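Carbohydrate oxidase (PDB 3RJA) oxidises the C1 hydroxyl of mono-, oligo- and polysaccharides to the lactone, using FAD and reducing oxygen to hydrogen peroxide. Local coordinates at residues A2-L7 with P37-Q42; L61-K66 with T460-Y465; R449-K454 with Q467-V472. All blocks are in the same frame, centred on the assembly; numbering follows the deposited sequence.

Contact 1. Residues A2-L7 with P37-Q42; sequences AIEACL and PTAIAQ. With ABL ((2R,3R,4R,5R)-4,5-dihydroxy-2-(hydroxymethyl)-6-oxopiperidin-3-yl beta-D-glucopyranoside), chain H.
The Glu4 carboxylate reaches Ala39 CB and faces Thr38 O across a water. Ala39 CB stands above the carboxylate plane, offset to the OE2 side, 4.1 Å from Glu4 OE2. No direct hydrogen bond joins the two segments. Instead a water donates hydrogen bonds to Glu4 OE2 at 2.8 Å and to Thr38 O. The same water accepts from Thr38 OG1. The bend of the Glu4 chain at chi2 (78°) brings the carboxylate up to the strand, while OE1 bonds to the N-terminal amine of Gly1. The second flat group is the Gln42 amide. Atom C6A of the bound substrate analogue sits above the amide plane, displaced to one side, 3.6 Å from Gln42 CD. This is the second analogue site, apart from the one beside the FAD; Gln42 shares it with Asp21, Thr19 and Ile16. With an alanine in place of Gln42 the amide is gone, which would probably open a gap beside the C6A hydroxymethyl carbon of the analogue's oxopiperidine ring.

The remaining contact is apolar. Ile3 puts CG2 against Ala39 CB at 4.0 Å, and the same methyl meets Thr38 OG1 at 3.8 Å. Leu7 CD1 rests between two alanine methyls, 4.3 Å from Ala39 CB and 4.3 Å from Ala41 CB. The small alanines are consistent with the short 9.2 Å separation of the helix and strand axes, which run 14° from parallel. Ile3 and Leu7 also touch Leu84 of strand 84-87, the sheet neighbour of 39-42, and Cys55 of helix 46-58, to which Cys6 is joined by a disulfide.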
loop_
_atom_site.group_PDB
_atom_site.type_symbol
_atom_site.label_atom_id
_atom_site.label_comp_id
_atom_site.label_asym_id
_atom_site.label_seq_id
_atom_site.Cartn_x
_atom_site.Cartn_y
_atom_site.Cartn_z
ATOM N N ALA A 2 -26.042 23.524 -3.781
ATOM C CA ALA A 2 -26.527 22.974 -2.524
ATOM C C ALA A 2 -25.399 22.408 -1.613
ATOM O O ALA A 2 -25.393 22.690 -0.421
ATOM C CB ALA A 2 -27.581 21.918 -2.827
ATOM N N ILE A 3 -24.473 21.613 -2.180
ATOM C CA ILE A 3 -23.392 20.987 -1.395
ATOM C C ILE A 3 -22.419 22.039 -0.852
ATOM O O ILE A 3 -22.018 21.967 0.311
ATOM C CB ILE A 3 -22.637 19.810 -2.176
ATOM C CG1 ILE A 3 -21.531 19.185 -1.325
ATOM C CG2 ILE A 3 -22.114 20.264 -3.549
ATOM C CD1 ILE A 3 -22.077 18.383 -0.050
ATOM N N GLU A 4 -22.050 23.016 -1.679
ATOM C CA GLU A 4 -21.182 24.110 -1.209
ATOM C C GLU A 4 -21.863 24.829 -0.016
ATOM O O GLU A 4 -21.263 25.037 1.035
ATOM C CB GLU A 4 -20.903 25.120 -2.326
ATOM C CG GLU A 4 -20.029 24.613 -3.505
ATOM C CD GLU A 4 -20.786 23.727 -4.494
ATOM O OE1 GLU A 4 -22.035 23.702 -4.448
ATOM O OE2 GLU A 4 -20.124 23.069 -5.326
ATOM N N ALA A 5 -23.125 25.192 -0.192
ATOM C CA ALA A 5 -23.892 25.893 0.851
ATOM C C ALA A 5 -23.915 25.060 2.122
ATOM O O ALA A 5 -23.680 25.576 3.206
ATOM C CB ALA A 5 -25.318 26.146 0.372
ATOM N N CYS A 6 -24.157 23.756 1.967
ATOM C CA CYS A 6 -24.224 22.845 3.124
ATOM C C CYS A 6 -22.910 22.806 3.889
ATOM O O CYS A 6 -22.908 22.848 5.111
ATOM C CB CYS A 6 -24.591 21.416 2.697
ATOM S SG CYS A 6 -24.850 20.306 4.104
ATOM N N LEU A 7 -21.801 22.689 3.164
ATOM C CA LEU A 7 -20.499 22.609 3.789
ATOM C C LEU A 7 -20.148 23.944 4.470
ATOM O O LEU A 7 -19.628 23.966 5.588
ATOM C CB LEU A 7 -19.432 22.234 2.742
ATOM C CG LEU A 7 -19.505 20.804 2.231
ATOM C CD1 LEU A 7 -18.642 20.613 0.973
ATOM C CD2 LEU A 7 -19.165 19.761 3.334
ATOM N N PRO A 37 -14.849 15.689 -8.574
ATOM C CA PRO A 37 -15.775 15.583 -7.437
ATOM C C PRO A 37 -16.837 16.663 -7.556
ATOM O O PRO A 37 -16.603 17.684 -8.216
ATOM C CB PRO A 37 -14.894 15.831 -6.202
ATOM C CG PRO A 37 -13.496 15.803 -6.686
ATOM C CD PRO A 37 -13.498 16.102 -8.172
ATOM N N THR A 38 -18.015 16.444 -6.977
ATOM C CA THR A 38 -18.967 17.545 -6.974
ATOM C C THR A 38 -18.457 18.736 -6.135
ATOM O O THR A 38 -18.738 19.899 -6.458
ATOM C CB THR A 38 -20.383 17.135 -6.555
ATOM O OG1 THR A 38 -21.229 18.267 -6.717
ATOM C CG2 THR A 38 -20.441 16.642 -5.105
ATOM N N ALA A 39 -17.718 18.425 -5.065
ATOM C CA ALA A 39 -17.105 19.435 -4.229
ATOM C C ALA A 39 -15.961 18.822 -3.446
ATOM O O ALA A 39 -15.968 17.622 -3.201
ATOM C CB ALA A 39 -18.165 20.060 -3.255
ATOM N N ILE A 40 -14.990 19.654 -3.051
ATOM C CA ILE A 40 -13.893 19.212 -2.211
ATOM C C ILE A 40 -13.925 19.936 -0.859
ATOM O O ILE A 40 -13.757 21.161 -0.811
ATOM C CB ILE A 40 -12.537 19.436 -2.879
ATOM C CG1 ILE A 40 -12.522 18.892 -4.326
ATOM C CG2 ILE A 40 -11.404 18.777 -2.045
ATOM C CD1 ILE A 40 -11.130 19.088 -5.025
ATOM N N ALA A 41 -14.144 19.162 0.223
ATOM C CA ALA A 41 -14.089 19.636 1.610
ATOM C C ALA A 41 -12.660 19.443 2.125
ATOM O O ALA A 41 -12.202 18.298 2.300
ATOM C CB ALA A 41 -15.053 18.864 2.492
ATOM N N GLN A 42 -11.954 20.551 2.341
ATOM C CA GLN A 42 -10.558 20.494 2.777
ATOM C C GLN A 42 -10.571 20.602 4.311
ATOM O O GLN A 42 -10.524 21.717 4.871
ATOM C CB GLN A 42 -9.757 21.631 2.151
ATOM C CG GLN A 42 -8.234 21.479 2.291
ATOM C CD GLN A 42 -7.484 22.738 1.890
ATOM O OE1 GLN A 42 -6.986 22.860 0.750
ATOM N NE2 GLN A 42 -7.390 23.673 2.811
HETATM C C1A ABL H . -9.341 26.848 -1.788
HETATM O O1A ABL H . -9.487 26.341 -2.925
HETATM C C2A ABL H . -8.963 28.319 -1.607
HETATM O O2A ABL H . -8.237 28.702 -2.772
HETATM C C3A ABL H . -8.035 28.499 -0.395
HETATM O O3A ABL H . -7.821 29.910 -0.203
HETATM C C4A ABL H . -8.673 27.926 0.839
HETATM O O1 ABL H . -7.803 28.088 1.975
HETATM C C5A ABL H . -8.747 26.397 0.578
HETATM N N5 ABL H . -9.496 26.118 -0.661
HETATM C C6A ABL H . -9.513 25.704 1.728
HETATM O O6A ABL H . -10.553 26.536 2.207
HETATM C C1 ABL H . -8.171 28.910 3.110
HETATM C C2 ABL H . -7.053 28.827 4.166
HETATM O O2 ABL H . -6.864 27.473 4.592
HETATM C C3 ABL H . -7.391 29.696 5.370
HETATM O O3 ABL H . -6.242 29.735 6.195
HETATM C C4 ABL H . -7.835 31.121 4.914
HETATM O O4 ABL H . -8.354 31.844 6.022
HETATM C C5 ABL H . -8.903 31.036 3.818
HETATM O O5 ABL H . -8.345 30.261 2.746
HETATM C C6 ABL H . -9.440 32.391 3.337
HETATM O O6 ABL H . -8.468 33.290 2.869
HETATM O O HOH W 1 -20.934 21.008 -7.010
#

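Contact 2. Residues L61-K66 with T460-Y465; sequences LKVSAK and TDRFYY. With FAD (flavin-adenine dinucleotide), chain B.
Val63 and Arg462 make the one backbone-to-backbone hydrogen bond of the contact. Val63 N gives to Arg462 O at 2.9 Å, nearly straight at 168°. Two weaker CA-H...O contacts lie beside it, from Lys62 CA to Arg462 O and from Phe463 CA to Val63 O.

Two cationic side chains add bonds to main-chain oxygens. Lys62 NZ gives to Asp461 O at 2.9 Å from above the carbonyl plane. Tyr464 N reaches this oxygen from the opposite face and closes a type I turn over Asp461-Tyr464, so two donors grip one acceptor. The Lys62 chain is bent at chi2 (-49°) and lays CD against Tyr464 CB at 4.0 Å. Arg462 has two conformers, and in one of them NH1 bonds to Leu61 O at 2.8 Å, so this bond may be only partly populated. The oxygen is tilted from the guanidinium plane. The carboxylate of Asp461 turns elsewhere and forms a salt bridge with Arg435.

The apolar part centres on Val63 CG1. It meets the aliphatic Arg462 CG at 3.7 Å and Phe463 CD1 at 3.9 Å. Val63 O lies at the edge of the Phe463 ring, in its plane. A water links Ser64 OG with Phe463 O, and Ser64 OG also bonds to His83.

The cofactor lies at the far end of the strand. Ribose O2B of FAD gives to Ala65 O at 2.7 Å, and O3B lies above one face of the Tyr465 ring, offset toward the rim. Strand 63-66 is an outer strand of the three-stranded parallel sheet in the FAD-binding domain. The contact joins it to the berberine-like C-terminal region, beside the adenosine half of FAD.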
loop_
_atom_site.group_PDB
_atom_site.type_symbol
_atom_site.label_atom_id
_atom_site.label_comp_id
_atom_site.label_asym_id
_atom_site.label_seq_id
_atom_site.Cartn_x
_atom_site.Cartn_y
_atom_site.Cartn_z
ATOM N N LEU A 61 -25.440 12.077 -1.565
ATOM C CA LEU A 61 -24.194 11.965 -2.317
ATOM C C LEU A 61 -23.362 10.797 -1.783
ATOM O O LEU A 61 -23.451 10.469 -0.594
ATOM C CB LEU A 61 -23.401 13.268 -2.203
ATOM C CG LEU A 61 -24.098 14.577 -2.618
ATOM C CD1 LEU A 61 -23.248 15.806 -2.218
ATOM C CD2 LEU A 61 -24.402 14.614 -4.145
ATOM N N LYS A 62 -22.535 10.198 -2.636
ATOM C CA LYS A 62 -21.468 9.304 -2.164
ATOM C C LYS A 62 -20.311 10.174 -1.664
ATOM O O LYS A 62 -20.042 11.285 -2.202
ATOM C CB LYS A 62 -20.991 8.353 -3.278
ATOM C CG LYS A 62 -22.126 7.512 -3.929
ATOM C CD LYS A 62 -22.987 6.842 -2.852
ATOM C CE LYS A 62 -23.952 5.780 -3.437
ATOM N NZ LYS A 62 -24.665 5.008 -2.374
ATOM N N VAL A 63 -19.636 9.683 -0.631
ATOM C CA VAL A 63 -18.504 10.416 -0.094
ATOM C C VAL A 63 -17.213 9.575 -0.103
ATOM O O VAL A 63 -17.212 8.407 0.276
ATOM C CB VAL A 63 -18.848 11.126 1.271
ATOM C CG1 VAL A 63 -19.612 10.241 2.169
ATOM C CG2 VAL A 63 -17.598 11.659 1.978
ATOM N N SER A 64 -16.118 10.170 -0.580
ATOM C CA SER A 64 -14.849 9.448 -0.571
ATOM C C SER A 64 -13.749 10.274 0.101
ATOM O O SER A 64 -13.604 11.473 -0.178
ATOM C CB SER A 64 -14.485 9.026 -2.002
ATOM O OG SER A 64 -15.444 8.068 -2.502
ATOM N N ALA A 65 -12.974 9.638 0.989
ATOM C CA ALA A 65 -11.808 10.329 1.606
ATOM C C ALA A 65 -10.544 10.205 0.744
ATOM O O ALA A 65 -10.281 9.153 0.160
ATOM C CB ALA A 65 -11.558 9.806 2.981
ATOM N N LYS A 66 -9.779 11.283 0.643
ATOM C CA LYS A 66 -8.493 11.235 -0.051
ATOM C C LYS A 66 -7.465 11.684 0.969
ATOM O O LYS A 66 -7.598 12.767 1.518
ATOM C CB LYS A 66 -8.451 12.163 -1.291
ATOM C CG LYS A 66 -7.185 11.963 -2.172
ATOM C CD LYS A 66 -7.417 12.323 -3.679
ATOM C CE LYS A 66 -7.362 13.844 -3.915
ATOM N NZ LYS A 66 -6.054 14.424 -3.576
ATOM N N THR A 460 -26.034 1.660 3.455
ATOM C CA THR A 460 -26.473 2.416 2.283
ATOM C C THR A 460 -25.344 2.653 1.272
ATOM O O THR A 460 -25.515 3.401 0.308
ATOM C CB THR A 460 -27.138 3.742 2.647
ATOM O OG1 THR A 460 -26.143 4.652 3.127
ATOM C CG2 THR A 460 -28.263 3.537 3.711
ATOM N N ASP A 461 -24.189 2.025 1.486
ATOM C CA ASP A 461 -23.065 2.207 0.553
ATOM C C ASP A 461 -22.731 3.715 0.394
ATOM O O ASP A 461 -22.454 4.199 -0.713
ATOM C CB ASP A 461 -23.435 1.591 -0.800
ATOM C CG ASP A 461 -22.307 0.753 -1.410
ATOM O OD1 ASP A 461 -21.200 0.665 -0.837
ATOM O OD2 ASP A 461 -22.543 0.203 -2.501
ATOM N N ARG A 462 -22.787 4.446 1.506
ATOM C CA ARG A 462 -22.514 5.885 1.533
ATOM C C ARG A 462 -21.081 6.180 1.069
ATOM O O ARG A 462 -20.807 7.218 0.445
ATOM C CB ARG A 462 -22.734 6.425 2.955
ATOM C CG ARG A 462 -22.317 7.883 3.181
ATOM C CD ARG A 462 -23.221 8.831 2.428
ATOM N NE ARG A 462 -24.624 8.675 2.809
ATOM C CZ ARG A 462 -25.633 8.735 1.946
ATOM N NH1 ARG A 462 -25.367 8.940 0.670
ATOM N NH2 ARG A 462 -26.896 8.593 2.344
ATOM N N PHE A 463 -20.174 5.270 1.390
ATOM C CA PHE A 463 -18.769 5.423 1.036
ATOM C C PHE A 463 -18.398 4.675 -0.245
ATOM O O PHE A 463 -17.229 4.380 -0.470
ATOM C CB PHE A 463 -17.875 4.976 2.192
ATOM C CG PHE A 463 -18.098 5.750 3.469
ATOM C CD1 PHE A 463 -17.813 7.119 3.535
ATOM C CD2 PHE A 463 -18.530 5.096 4.625
ATOM C CE1 PHE A 463 -18.000 7.836 4.729
ATOM C CE2 PHE A 463 -18.705 5.805 5.832
ATOM C CZ PHE A 463 -18.451 7.181 5.876
ATOM N N TYR A 464 -19.392 4.396 -1.090
ATOM C CA TYR A 464 -19.199 3.610 -2.315
ATOM C C TYR A 464 -18.003 3.989 -3.179
ATOM O O TYR A 464 -17.707 5.183 -3.404
ATOM C CB TYR A 464 -20.420 3.748 -3.206
ATOM C CG TYR A 464 -20.257 3.129 -4.584
ATOM C CD1 TYR A 464 -20.418 1.749 -4.782
ATOM C CD2 TYR A 464 -19.939 3.923 -5.684
ATOM C CE1 TYR A 464 -20.283 1.174 -6.068
ATOM C CE2 TYR A 464 -19.789 3.364 -6.968
ATOM C CZ TYR A 464 -19.960 2.002 -7.154
ATOM O OH TYR A 464 -19.802 1.474 -8.414
ATOM N N TYR A 465 -17.353 2.949 -3.694
ATOM C CA TYR A 465 -16.491 3.081 -4.845
ATOM C C TYR A 465 -16.521 1.735 -5.565
ATOM O O TYR A 465 -16.957 0.732 -4.983
ATOM C CB TYR A 465 -15.069 3.524 -4.437
ATOM C CG TYR A 465 -14.237 2.561 -3.571
ATOM C CD1 TYR A 465 -14.402 2.508 -2.175
ATOM C CD2 TYR A 465 -13.239 1.753 -4.138
ATOM C CE1 TYR A 465 -13.615 1.634 -1.376
ATOM C CE2 TYR A 465 -12.440 0.889 -3.344
ATOM C CZ TYR A 465 -12.616 0.850 -1.962
ATOM O OH TYR A 465 -11.814 0.001 -1.150
HETATM P PA FAD B . -5.722 7.610 -1.202
HETATM O O1A FAD B . -5.895 8.966 -0.571
HETATM O O2A FAD B . -5.832 7.590 -2.705
HETATM O O5B FAD B . -6.817 6.610 -0.590
HETATM C C5B FAD B . -6.702 5.211 -0.823
HETATM C C4B FAD B . -7.997 4.527 -0.353
HETATM O O4B FAD B . -8.138 4.687 1.060
HETATM C C3B FAD B . -9.252 5.128 -0.983
HETATM O O3B FAD B . -10.264 4.119 -1.039
HETATM C C2B FAD B . -9.656 6.157 0.067
HETATM O O2B FAD B . -11.000 6.576 0.049
HETATM C C1B FAD B . -9.311 5.400 1.342
HETATM N N9A FAD B . -9.047 6.337 2.431
HETATM C C8A FAD B . -8.223 7.458 2.418
HETATM N N7A FAD B . -8.292 8.019 3.655
HETATM C C5A FAD B . -9.100 7.277 4.429
HETATM C C6A FAD B . -9.507 7.416 5.760
HETATM N N6A FAD B . -9.053 8.436 6.521
HETATM N N1A FAD B . -10.357 6.455 6.281
HETATM C C2A FAD B . -10.827 5.413 5.489
HETATM N N3A FAD B . -10.460 5.294 4.163
HETATM C C4A FAD B . -9.595 6.219 3.660
HETATM N N1 FAD B . 2.261 0.246 -0.939
HETATM C C2 FAD B . 2.924 -0.607 -0.049
HETATM O O2 FAD B . 2.315 -1.452 0.617
HETATM N N3 FAD B . 4.295 -0.422 0.104
HETATM C C4 FAD B . 5.032 0.601 -0.462
HETATM O O4 FAD B . 6.240 0.764 -0.179
HETATM C C4X FAD B . 4.292 1.451 -1.446
HETATM N N5 FAD B . 4.911 2.446 -2.059
HETATM C C5X FAD B . 4.237 3.313 -2.888
HETATM C C6 FAD B . 4.897 4.430 -3.463
HETATM C C7 FAD B . 4.199 5.379 -4.185
HETATM C C7M FAD B . 4.929 6.581 -4.819
HETATM C C8 FAD B . 2.787 5.295 -4.238
HETATM C C8M FAD B . 1.974 6.326 -4.996
HETATM C C9 FAD B . 2.134 4.178 -3.741
HETATM C C9A FAD B . 2.837 3.180 -3.036
HETATM N N10 FAD B . 2.181 2.102 -2.394
HETATM C C10 FAD B . 2.898 1.167 -1.662
HETATM C "C1'" FAD B . 0.699 1.944 -2.561
HETATM C "C2'" FAD B . -0.040 2.564 -1.384
HETATM O "O2'" FAD B . 0.097 1.722 -0.246
HETATM C "C3'" FAD B . -1.513 2.682 -1.705
HETATM O "O3'" FAD B . -1.692 3.369 -2.925
HETATM C "C4'" FAD B . -2.238 3.396 -0.552
HETATM O "O4'" FAD B . -3.575 3.000 -0.539
HETATM C "C5'" FAD B . -2.112 4.919 -0.659
HETATM O "O5'" FAD B . -2.763 5.522 0.425
HETATM P P FAD B . -3.239 7.068 0.284
HETATM O O1P FAD B . -3.819 7.555 1.578
HETATM O O2P FAD B . -2.068 7.918 -0.211
HETATM O O3P FAD B . -4.308 6.905 -0.896
HETATM O O HOH W 2 -24.306 2.313 -4.480
HETATM O O HOH W 3 -15.089 5.961 -0.956
#

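Contact 3. Residues R449-K454 with Q467-V472; sequences RLQKLK and QAVRPV
Gln451 and Val472 join the last helix of the chain, 447-457, to the C-terminal tail that folds back against it in the berberine-like region. Val472 N gives to Gln451 O at 3.0 Å, with an N-H...O angle of 174°. The donor stands above the carbonyl plane. Lys452 CA makes a weaker C-H...O contact with Val472 O.

The Gln451 side chain lies alongside Val472, pointing the same way, with its CB 3.9 Å from Val472 CG2. It crosses Val469 at about a right angle, and Gln451 CG is 3.7 Å from Val469 CG1. That methyl, anti to the backbone N (chi1 166°), points at the helix and also meets Leu450 CB at 4.1 Å. A water donates to Gln451 OE1 and accepts from Arg470 N.

Lys454 lays its aliphatic chain along the tail. Its CG is 3.8 Å from Pro471 CB and 3.5 Å from Val469 O. The bend at chi2 (72°) carries the chain on past that carbonyl, and NZ bonds to Asn193 O. Arg470 NE forms a salt bridge with Asp436.

Across the two segments, then, one direct hydrogen bond and one water bridge supplement mostly aliphatic packing. The charged ends of Lys454 and Arg470 find their partners elsewhere, so both residues meet the opposite segment mainly through carbon and backbone atoms.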
loop_
_atom_site.group_PDB
_atom_site.type_symbol
_atom_site.label_atom_id
_atom_site.label_comp_id
_atom_site.label_asym_id
_atom_site.label_seq_id
_atom_site.Cartn_x
_atom_site.Cartn_y
_atom_site.Cartn_z
ATOM N N ARG A 449 -17.032 -12.344 5.898
ATOM C CA ARG A 449 -17.110 -11.550 7.127
ATOM C C ARG A 449 -17.152 -10.024 6.845
ATOM O O ARG A 449 -17.919 -9.281 7.493
ATOM C CB ARG A 449 -15.950 -11.897 8.062
ATOM C CG ARG A 449 -16.022 -11.227 9.415
ATOM C CD ARG A 449 -14.969 -11.746 10.395
ATOM N NE ARG A 449 -14.849 -10.814 11.529
ATOM C CZ ARG A 449 -14.094 -11.004 12.609
ATOM N NH1 ARG A 449 -13.372 -12.107 12.732
ATOM N NH2 ARG A 449 -14.075 -10.089 13.577
ATOM N N LEU A 450 -16.372 -9.579 5.856
ATOM C CA LEU A 450 -16.319 -8.158 5.485
ATOM C C LEU A 450 -17.666 -7.670 4.934
ATOM O O LEU A 450 -18.080 -6.539 5.215
ATOM C CB LEU A 450 -15.181 -7.906 4.473
ATOM C CG LEU A 450 -13.770 -7.938 5.108
ATOM C CD1 LEU A 450 -12.696 -7.918 4.040
ATOM C CD2 LEU A 450 -13.550 -6.770 6.083
ATOM N N GLN A 451 -18.347 -8.539 4.171
ATOM C CA GLN A 451 -19.681 -8.237 3.590
ATOM C C GLN A 451 -20.761 -8.043 4.664
ATOM O O GLN A 451 -21.610 -7.135 4.556
ATOM C CB GLN A 451 -20.120 -9.333 2.598
ATOM C CG GLN A 451 -19.328 -9.343 1.297
ATOM C CD GLN A 451 -19.697 -10.487 0.352
ATOM O OE1 GLN A 451 -19.494 -10.388 -0.862
ATOM N NE2 GLN A 451 -20.189 -11.576 0.901
ATOM N N LYS A 452 -20.717 -8.883 5.696
ATOM C CA LYS A 452 -21.584 -8.731 6.863
ATOM C C LYS A 452 -21.273 -7.410 7.596
ATOM O O LYS A 452 -22.173 -6.613 7.902
ATOM C CB LYS A 452 -21.417 -9.934 7.806
ATOM C CG LYS A 452 -21.783 -11.288 7.165
ATOM C CD LYS A 452 -22.238 -12.320 8.211
ATOM C CE LYS A 452 -22.315 -13.719 7.624
ATOM N NZ LYS A 452 -22.649 -14.752 8.668
ATOM N N LEU A 453 -19.992 -7.183 7.877
ATOM C CA LEU A 453 -19.569 -5.951 8.565
ATOM C C LEU A 453 -19.947 -4.685 7.758
ATOM O O LEU A 453 -20.267 -3.642 8.325
ATOM C CB LEU A 453 -18.058 -5.990 8.811
ATOM C CG LEU A 453 -17.498 -4.994 9.795
ATOM C CD1 LEU A 453 -17.950 -5.375 11.230
ATOM C CD2 LEU A 453 -15.980 -5.051 9.681
ATOM N N LYS A 454 -19.924 -4.794 6.440
ATOM C CA LYS A 454 -20.341 -3.721 5.552
ATOM C C LYS A 454 -21.833 -3.419 5.705
ATOM O O LYS A 454 -22.232 -2.245 5.748
ATOM C CB LYS A 454 -20.029 -4.097 4.089
ATOM C CG LYS A 454 -20.262 -3.001 3.061
ATOM C CD LYS A 454 -19.205 -1.871 3.137
ATOM C CE LYS A 454 -19.539 -0.797 2.133
ATOM N NZ LYS A 454 -18.495 0.266 2.040
ATOM N N GLN A 467 -14.780 -0.780 -6.162
ATOM C CA GLN A 467 -14.272 -2.039 -5.614
ATOM C C GLN A 467 -14.418 -2.097 -4.099
ATOM O O GLN A 467 -13.671 -2.810 -3.419
ATOM C CB GLN A 467 -12.842 -2.383 -6.102
ATOM C CG GLN A 467 -12.746 -2.490 -7.642
ATOM C CD GLN A 467 -11.334 -2.698 -8.201
ATOM O OE1 GLN A 467 -10.330 -2.362 -7.574
ATOM N NE2 GLN A 467 -11.269 -3.246 -9.430
ATOM N N ALA A 468 -15.396 -1.349 -3.580
ATOM C CA ALA A 468 -15.858 -1.517 -2.203
ATOM C C ALA A 468 -16.461 -2.906 -2.068
ATOM O O ALA A 468 -17.061 -3.424 -3.019
ATOM C CB ALA A 468 -16.937 -0.440 -1.839
ATOM N N VAL A 469 -16.320 -3.488 -0.885
ATOM C CA VAL A 469 -17.028 -4.700 -0.507
ATOM C C VAL A 469 -18.560 -4.447 -0.573
ATOM O O VAL A 469 -19.025 -3.389 -0.163
ATOM C CB VAL A 469 -16.567 -5.105 0.922
ATOM C CG1 VAL A 469 -17.470 -6.123 1.541
ATOM C CG2 VAL A 469 -15.102 -5.642 0.893
ATOM N N ARG A 470 -19.340 -5.392 -1.101
ATOM C CA ARG A 470 -20.814 -5.254 -1.053
ATOM C C ARG A 470 -21.369 -5.472 0.359
ATOM O O ARG A 470 -20.927 -6.385 1.046
ATOM C CB ARG A 470 -21.521 -6.235 -1.999
ATOM C CG ARG A 470 -21.293 -6.005 -3.458
ATOM C CD ARG A 470 -22.256 -6.866 -4.334
ATOM N NE ARG A 470 -21.928 -6.690 -5.747
ATOM C CZ ARG A 470 -22.317 -5.648 -6.475
ATOM N NH1 ARG A 470 -23.056 -4.684 -5.929
ATOM N NH2 ARG A 470 -21.970 -5.565 -7.754
ATOM N N PRO A 471 -22.327 -4.620 0.792
ATOM C CA PRO A 471 -23.089 -4.889 2.007
ATOM C C PRO A 471 -24.014 -6.097 1.783
ATOM O O PRO A 471 -24.893 -6.051 0.922
ATOM C CB PRO A 471 -23.934 -3.620 2.192
ATOM C CG PRO A 471 -24.018 -3.022 0.849
ATOM C CD PRO A 471 -22.742 -3.364 0.146
ATOM N N VAL A 472 -23.786 -7.168 2.534
ATOM C CA VAL A 472 -24.646 -8.359 2.470
ATOM C C VAL A 472 -25.054 -8.762 3.888
ATOM O O VAL A 472 -24.232 -9.276 4.649
ATOM C CB VAL A 472 -23.942 -9.549 1.770
ATOM C CG1 VAL A 472 -24.937 -10.685 1.533
ATOM C CG2 VAL A 472 -23.331 -9.109 0.456
HETATM O O HOH W 4 -18.230 -7.845 -2.149
#

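The three contacts follow one another across the fold. Contacts 1 and 2 have centres 14 Å apart and touch where Leu61 CD1 packs on Ile3 CD1. They reach the two outer strands, 39-42 and 63-66, of one parallel sheet. Contacts 2 and 3 are 14 Å apart and meet at Asp461 and Lys454. Contacts 1 and 3 do not touch, their centres being 27 Å apart. Contact 1 closes before contact 2 opens. The segments of contacts 2 and 3 alternate, so the chain returns from helix 447-457 to the FAD-binding domain and then folds back on that helix. The N-terminal helix packs on the FAD-binding sheet, the C-terminal tail on helix 447-457, and contact 2 links them.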